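Local coordinates for protein extracellular ligand-binding receptor (Sphaerobacter thermophilus, PDB 4ZPJ) that probably binds a small solute outside the cell and delivers it to an ABC transporter, as a zinc-bearing member of the leucine-binding protein family, at residues A200-G205 / F254-T259; G176-P181 / I282-D287; G232-G237 / A263-V268. All coordinates share one frame; numbering follows the deposited sequence.

Contact 1. Residues A200-G205 / F254-T259. With ZN (zinc ion), chain G.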
# COMPACT_ATOMS: atom_id res chain seq x y z
N ALA A 200 8.62 -0.47 -13.71
CA ALA A 200 8.57 -1.86 -14.11
C ALA A 200 7.33 -2.02 -14.97
O ALA A 200 6.31 -1.37 -14.73
CB ALA A 200 8.47 -2.76 -12.89
N ASP A 201 7.42 -2.90 -15.96
CA ASP A 201 6.38 -3.03 -16.97
C ASP A 201 5.34 -4.02 -16.53
O ASP A 201 5.33 -5.19 -16.98
CB ASP A 201 6.99 -3.53 -18.29
CG ASP A 201 6.06 -3.35 -19.50
OD1 ASP A 201 4.86 -2.98 -19.31
OD2 ASP A 201 6.55 -3.54 -20.65
N TYR A 202 4.45 -3.57 -15.67
CA TYR A 202 3.24 -4.32 -15.37
C TYR A 202 2.13 -3.34 -14.96
O TYR A 202 2.33 -2.09 -14.93
CB TYR A 202 3.51 -5.44 -14.33
CG TYR A 202 3.81 -4.97 -12.90
CD1 TYR A 202 4.84 -4.06 -12.64
CD2 TYR A 202 3.09 -5.46 -11.81
CE1 TYR A 202 5.14 -3.65 -11.35
CE2 TYR A 202 3.36 -5.05 -10.51
CZ TYR A 202 4.40 -4.13 -10.28
OH TYR A 202 4.73 -3.70 -9.04
N ALA A 203 0.95 -3.90 -14.69
CA ALA A 203 -0.25 -3.11 -14.49
C ALA A 203 -0.02 -2.02 -13.43
O ALA A 203 -0.25 -0.87 -13.70
CB ALA A 203 -1.44 -4.01 -14.15
N ALA A 204 0.49 -2.40 -12.27
CA ALA A 204 0.68 -1.44 -11.17
C ALA A 204 1.63 -0.31 -11.57
O ALA A 204 1.43 0.85 -11.20
CB ALA A 204 1.17 -2.15 -9.92
N GLY A 205 2.61 -0.68 -12.40
CA GLY A 205 3.57 0.26 -12.98
C GLY A 205 2.93 1.30 -13.90
O GLY A 205 3.16 2.50 -13.75
N PHE A 254 10.75 10.25 -11.93
CA PHE A 254 10.01 9.46 -10.96
C PHE A 254 10.12 7.99 -11.38
O PHE A 254 9.92 7.70 -12.55
CB PHE A 254 8.54 9.87 -10.91
CG PHE A 254 7.65 8.86 -10.19
CD1 PHE A 254 7.55 8.84 -8.80
CD2 PHE A 254 6.91 7.95 -10.89
CE1 PHE A 254 6.75 7.90 -8.13
CE2 PHE A 254 6.11 7.02 -10.24
CZ PHE A 254 6.02 6.99 -8.88
N ALA A 255 10.43 7.09 -10.45
CA ALA A 255 10.53 5.64 -10.72
C ALA A 255 9.81 4.74 -9.70
O ALA A 255 9.88 4.95 -8.45
CB ALA A 255 11.97 5.25 -10.77
N PHE A 256 9.11 3.75 -10.25
CA PHE A 256 8.41 2.72 -9.47
C PHE A 256 8.71 1.30 -9.93
O PHE A 256 8.64 1.01 -11.13
CB PHE A 256 6.91 2.93 -9.57
CG PHE A 256 6.10 1.78 -9.09
CD1 PHE A 256 5.76 0.73 -9.95
CD2 PHE A 256 5.66 1.75 -7.78
CE1 PHE A 256 5.01 -0.34 -9.51
CE2 PHE A 256 4.90 0.66 -7.31
CZ PHE A 256 4.57 -0.37 -8.19
N HIS A 257 9.03 0.43 -8.98
CA HIS A 257 9.21 -1.01 -9.24
C HIS A 257 8.49 -1.85 -8.24
O HIS A 257 8.50 -3.05 -8.36
CB HIS A 257 10.67 -1.39 -9.16
CG HIS A 257 11.52 -0.67 -10.12
ND1 HIS A 257 11.99 0.61 -9.88
CD2 HIS A 257 11.91 -0.99 -11.37
CE1 HIS A 257 12.69 1.01 -10.92
NE2 HIS A 257 12.62 0.07 -11.85
N GLY A 258 7.87 -1.25 -7.24
CA GLY A 258 7.34 -2.03 -6.12
C GLY A 258 8.48 -2.35 -5.18
O GLY A 258 9.62 -2.04 -5.44
N THR A 259 8.15 -2.95 -4.07
CA THR A 259 9.08 -3.41 -3.11
C THR A 259 9.61 -4.74 -3.56
O THR A 259 9.00 -5.77 -3.29
CB THR A 259 8.37 -3.60 -1.78
OG1 THR A 259 7.84 -2.33 -1.43
CG2 THR A 259 9.31 -4.13 -0.73
ZN ZN G . 3.23 -2.46 -20.25
O HOH W 1 1.99 -4.13 -19.42
O HOH W 2 4.31 -1.49 -21.62

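Contact 2. Residues G176-P181 / I282-D287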
# COMPACT_ATOMS: atom_id res chain seq x y z
N GLY A 176 -0.73 4.21 -7.05
CA GLY A 176 -0.38 5.58 -7.26
C GLY A 176 -0.76 6.57 -6.16
O GLY A 176 -0.31 7.74 -6.16
N GLN A 177 -1.59 6.15 -5.23
CA GLN A 177 -2.22 7.11 -4.29
C GLN A 177 -1.20 7.71 -3.30
O GLN A 177 -1.38 8.83 -2.88
CB GLN A 177 -3.39 6.42 -3.54
CG GLN A 177 -4.14 7.25 -2.52
CD GLN A 177 -5.35 6.55 -1.88
OE1 GLN A 177 -5.62 5.43 -2.22
NE2 GLN A 177 -6.05 7.23 -0.95
N TYR A 178 -0.16 6.97 -2.90
CA TYR A 178 0.81 7.52 -1.99
C TYR A 178 1.99 8.19 -2.71
O TYR A 178 2.67 9.00 -2.12
CB TYR A 178 1.25 6.50 -0.91
CG TYR A 178 1.85 5.27 -1.41
CD1 TYR A 178 3.17 5.29 -1.87
CD2 TYR A 178 1.14 4.07 -1.44
CE1 TYR A 178 3.74 4.15 -2.40
CE2 TYR A 178 1.72 2.93 -1.95
CZ TYR A 178 3.03 2.99 -2.42
OH TYR A 178 3.70 1.92 -2.92
N ASP A 179 2.15 7.91 -4.00
CA ASP A 179 3.11 8.61 -4.83
C ASP A 179 2.62 9.92 -5.46
O ASP A 179 3.42 10.82 -5.72
CB ASP A 179 3.67 7.64 -5.88
CG ASP A 179 4.51 6.53 -5.24
OD1 ASP A 179 5.23 6.89 -4.24
OD2 ASP A 179 4.45 5.33 -5.68
N ALA A 180 1.34 10.05 -5.73
CA ALA A 180 0.86 11.21 -6.44
C ALA A 180 1.18 12.51 -5.70
O ALA A 180 1.56 13.47 -6.34
CB ALA A 180 -0.62 11.07 -6.63
N PRO A 181 1.09 12.56 -4.36
CA PRO A 181 1.45 13.86 -3.68
C PRO A 181 2.90 14.27 -3.85
O PRO A 181 3.23 15.46 -3.73
CB PRO A 181 1.13 13.59 -2.18
CG PRO A 181 0.07 12.51 -2.26
CD PRO A 181 0.58 11.59 -3.37
N ILE A 282 12.87 10.84 -7.77
CA ILE A 282 11.86 10.64 -6.77
C ILE A 282 11.47 9.19 -6.92
O ILE A 282 10.84 8.79 -7.92
CB ILE A 282 10.65 11.55 -6.98
CG1 ILE A 282 11.06 13.00 -6.76
CG2 ILE A 282 9.51 11.12 -6.07
CD1 ILE A 282 10.00 14.01 -7.04
N PRO A 283 11.89 8.37 -5.96
CA PRO A 283 11.46 7.01 -5.95
C PRO A 283 10.07 6.91 -5.46
O PRO A 283 9.61 7.75 -4.68
CB PRO A 283 12.35 6.34 -4.92
CG PRO A 283 13.29 7.35 -4.40
CD PRO A 283 12.73 8.70 -4.80
N SER A 284 9.41 5.85 -5.87
CA SER A 284 8.17 5.47 -5.23
C SER A 284 8.47 5.09 -3.78
O SER A 284 9.51 4.46 -3.49
CB SER A 284 7.55 4.28 -5.94
OG SER A 284 6.64 3.61 -5.10
N GLY A 285 7.52 5.39 -2.91
CA GLY A 285 7.60 4.92 -1.53
C GLY A 285 7.76 3.44 -1.41
O GLY A 285 8.40 2.95 -0.50
N ALA A 286 7.22 2.69 -2.36
CA ALA A 286 7.44 1.23 -2.35
C ALA A 286 8.91 0.83 -2.53
O ALA A 286 9.39 -0.22 -2.01
CB ALA A 286 6.59 0.59 -3.42
N ASP A 287 9.64 1.67 -3.25
CA ASP A 287 11.00 1.31 -3.69
C ASP A 287 11.97 1.58 -2.55
O ASP A 287 13.09 1.12 -2.57
CB ASP A 287 11.43 2.11 -4.94
CG ASP A 287 10.89 1.53 -6.30
OD1 ASP A 287 9.67 1.21 -6.41
OD2 ASP A 287 11.71 1.43 -7.27
O HOH W 3 7.07 8.84 -4.30

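Contact 3. Residues G232-G237 / A263-V268. With ZN (zinc ion), chain F.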
# COMPACT_ATOMS: atom_id res chain seq x y z
N GLY A 232 11.90 -8.23 -13.53
CA GLY A 232 13.08 -9.07 -13.36
C GLY A 232 14.32 -8.64 -14.14
O GLY A 232 15.22 -9.46 -14.36
N THR A 233 14.37 -7.37 -14.56
CA THR A 233 15.54 -6.80 -15.21
C THR A 233 16.77 -6.81 -14.27
O THR A 233 16.68 -6.43 -13.12
CB THR A 233 15.25 -5.37 -15.70
OG1 THR A 233 14.24 -5.41 -16.71
CG2 THR A 233 16.48 -4.73 -16.27
N GLN A 234 17.91 -7.23 -14.81
CA GLN A 234 19.14 -7.40 -14.09
C GLN A 234 20.07 -6.20 -14.37
O GLN A 234 20.61 -5.58 -13.46
CB GLN A 234 19.79 -8.68 -14.59
CG GLN A 234 20.41 -9.50 -13.49
CD GLN A 234 19.37 -10.16 -12.62
OE1 GLN A 234 18.33 -10.62 -13.10
NE2 GLN A 234 19.63 -10.21 -11.32
N ASP A 235 20.24 -5.88 -15.66
CA ASP A 235 21.08 -4.76 -16.12
C ASP A 235 20.15 -3.60 -16.40
O ASP A 235 19.44 -3.61 -17.39
CB ASP A 235 21.89 -5.14 -17.43
CG ASP A 235 22.91 -4.02 -17.89
OD1 ASP A 235 23.00 -2.98 -17.13
OD2 ASP A 235 23.64 -4.15 -18.99
N PHE A 236 20.17 -2.59 -15.55
CA PHE A 236 19.32 -1.39 -15.78
C PHE A 236 20.05 -0.36 -16.69
O PHE A 236 19.42 0.57 -17.20
CB PHE A 236 18.80 -0.76 -14.47
CG PHE A 236 17.55 -1.41 -13.96
CD1 PHE A 236 16.32 -1.17 -14.55
CD2 PHE A 236 17.59 -2.29 -12.88
CE1 PHE A 236 15.17 -1.81 -14.10
CE2 PHE A 236 16.43 -2.92 -12.41
CZ PHE A 236 15.23 -2.68 -13.01
N GLY A 237 21.35 -0.54 -16.87
CA GLY A 237 22.17 0.21 -17.89
C GLY A 237 21.39 0.80 -19.06
O GLY A 237 21.36 2.00 -19.25
N ALA A 263 13.71 -3.07 -7.49
CA ALA A 263 13.86 -1.74 -6.91
C ALA A 263 15.24 -1.52 -6.35
O ALA A 263 15.82 -0.45 -6.53
CB ALA A 263 12.79 -1.48 -5.89
N ILE A 264 15.78 -2.57 -5.73
CA ILE A 264 17.12 -2.57 -5.17
C ILE A 264 18.15 -2.41 -6.30
O ILE A 264 19.04 -1.50 -6.21
CB ILE A 264 17.43 -3.84 -4.37
CG1 ILE A 264 16.50 -3.97 -3.16
CG2 ILE A 264 18.90 -3.87 -3.92
CD1 ILE A 264 16.53 -5.34 -2.49
N ARG A 265 18.03 -3.26 -7.34
CA ARG A 265 18.98 -3.18 -8.49
C ARG A 265 18.87 -1.81 -9.23
O ARG A 265 19.88 -1.21 -9.60
CB ARG A 265 18.78 -4.38 -9.46
CG ARG A 265 19.29 -5.72 -8.92
CD ARG A 265 19.30 -6.80 -10.04
NE ARG A 265 17.92 -6.92 -10.56
CZ ARG A 265 16.94 -7.66 -10.03
NH1 ARG A 265 17.18 -8.47 -8.99
NH2 ARG A 265 15.71 -7.63 -10.57
N PHE A 266 17.66 -1.29 -9.38
CA PHE A 266 17.54 -0.01 -10.01
C PHE A 266 18.21 1.13 -9.20
O PHE A 266 19.03 1.89 -9.75
CB PHE A 266 16.08 0.36 -10.28
CG PHE A 266 15.91 1.76 -10.81
CD1 PHE A 266 16.08 2.03 -12.14
CD2 PHE A 266 15.65 2.82 -9.95
CE1 PHE A 266 15.96 3.33 -12.63
CE2 PHE A 266 15.53 4.13 -10.42
CZ PHE A 266 15.69 4.39 -11.76
N LEU A 267 17.87 1.26 -7.92
CA LEU A 267 18.42 2.37 -7.13
C LEU A 267 19.90 2.28 -7.04
O LEU A 267 20.59 3.26 -7.24
CB LEU A 267 17.82 2.42 -5.73
CG LEU A 267 16.44 3.05 -5.81
CD1 LEU A 267 15.67 2.84 -4.54
CD2 LEU A 267 16.58 4.52 -6.14
N VAL A 268 20.42 1.08 -6.83
CA VAL A 268 21.84 0.94 -6.64
C VAL A 268 22.53 1.31 -7.96
O VAL A 268 23.58 1.96 -7.94
CB VAL A 268 22.24 -0.52 -6.18
CG1 VAL A 268 23.70 -0.83 -6.50
CG2 VAL A 268 22.00 -0.75 -4.68
ZN ZN F . 24.98 -2.95 -19.27

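Contact 1. Residues A200-G205 / F254-T259
Strand-end packing joins Ala-200 and Tyr-202 to Phe-256 at the C-terminal edge of a parallel four-stranded sheet. Strands 194-200 and 252-256 are neighbours in that sheet, which forms the core of one lobe of the periplasmic binding protein fold. Ala-200 N donates to Phe-256 O at 3.0 Å. This bond carries the pairing to the end of strand 194-200. The chain then turns at Asp-201, the centre of an inverse gamma turn, and enters helix 203-218. Tyr-202 takes the N-cap position. With CG placed between N and C (chi1 70°), the end of its ring comes to Phe-256. The Tyr-202 side chain runs roughly perpendicular to that of Phe-256. Tyr-202 OH lies 3.4 Å from Phe-256 CE1. Ala-204 CB meets the same ring at Phe-256 CZ, 4.2 Å away. An alanine in place of Tyr-202 would probably leave a gap beside CE1 and CZ of the Phe-256 ring, with only the backbone of 204-205 and the methyl of Ala-204 left against it from this segment. Asp-201 points away from Phe-256, and its OD1 binds a zinc ion together with His-206 and two waters. The turn thus separates two chemistries: carboxylate to the metal, rings and methyl to the neighbouring strand.

Contact 2. Residues G176-P181 / I282-D287
Asp-179 is held by Ser-284 and Gly-285 through both oxygens of its carboxylate. Gly-285 N donates to Asp-179 OD1 at 3.0 Å, and the bond is fairly straight at 166°. It uses the syn lone pair of that oxygen. Ser-284 OG donates to Asp-179 OD2 at 2.8 Å, also from the syn side but 20° out of the carboxylate plane. Two bonds therefore fix the rotation of the carboxylate. The CG of Asp-179 stands beside its own backbone N (chi1 -67°), which turns the group toward the loop after strand 281-283. Ser-284 OG is itself positioned by an ST turn, in which it accepts from Ala-286 N at 2.9 Å. Tyr-178 packs close by. Its edge faces Ser-284 OG and Gly-285 N, and Tyr-178 OH lies 3.2 Å from Ala-286 CB. A side chain at Gly-285 would point at this ring and be tight against CE1. In the fold, 176-181 belongs to a crossing between the lobes: it follows strand 168-170 of the six-stranded sheet and leads into helix 180-188, ahead of the four-stranded sheet. The contact fastens this crossing to the C-terminal end of an outermost strand of the second sheet. The side toward Pro-283 is looser and is bridged by water. A water donates to Asp-179 OD1 at 2.7 Å and to Pro-283 O at 2.8 Å. Glu-208 brings a like charge close to Asp-179 OD2, which may raise the pKa of either acid.

Contact 3. Residues G232-G237 / A263-V268
Arg-265 starts with CG beside its backbone N and bends at chi3 (-58°), which brings the guanidinium to Thr-233. Phe-266 instead has CG opposite its own N (chi1 174°), which sets its ring edge against the face of Phe-236. The two rings form a T-shaped pair with centroids 5.6 Å apart and planes at 88°. Phe-266 CB adds a CH-pi contact, 4.0 Å from the centroid of the Phe-236 ring. Thr-233 CG2 covers the opposite face, so the ring is sandwiched. These residues belong to consecutive beta-alpha units of the four-stranded sheet: the loop between strand 222-229 and helix 237-246 packs on helix 261-272. Arg-265 grips Thr-233 O side-on with two nitrogens. Arg-265 NE donates to Thr-233 O at 2.9 Å, with the donor tilted from the carbonyl plane. Arg-265 NH2 reaches Thr-233 O at 3.0 Å from well above that plane. NH2 also makes a salt bridge to Asp-262, which would hold the guanidinium in place. The amide of Gln-234 lies over one guanidinium face, with NE2 3.7 Å from Arg-265 CD. The CB of Asp-235 points away from helix 261-272; its OD1 makes a weak capping bond to Gly-237 N, and its OD2 binds a zinc ion.

From the N terminus, segment 176-181 opens contact 2 where the chain crosses between lobes. Segment 200-205 opens contact 1 at the end of strand 194-200. The loop segment 232-237 opens contact 3 after strand 222-229. Contact 1 is closed first, by 254-259. Contact 3 is closed next, by 263-268, so these two cross. Segment 282-287 closes contact 2 last, and both others nest inside its loop. Together they tie the lobe crossing, the strand ends of the four-stranded sheet and helix 261-272 into one region. His-257 joins all three: ND1 is hydrogen-bonded to Asp-287 OD2 in contact 2, and its ring meets Phe-266 in contact 3.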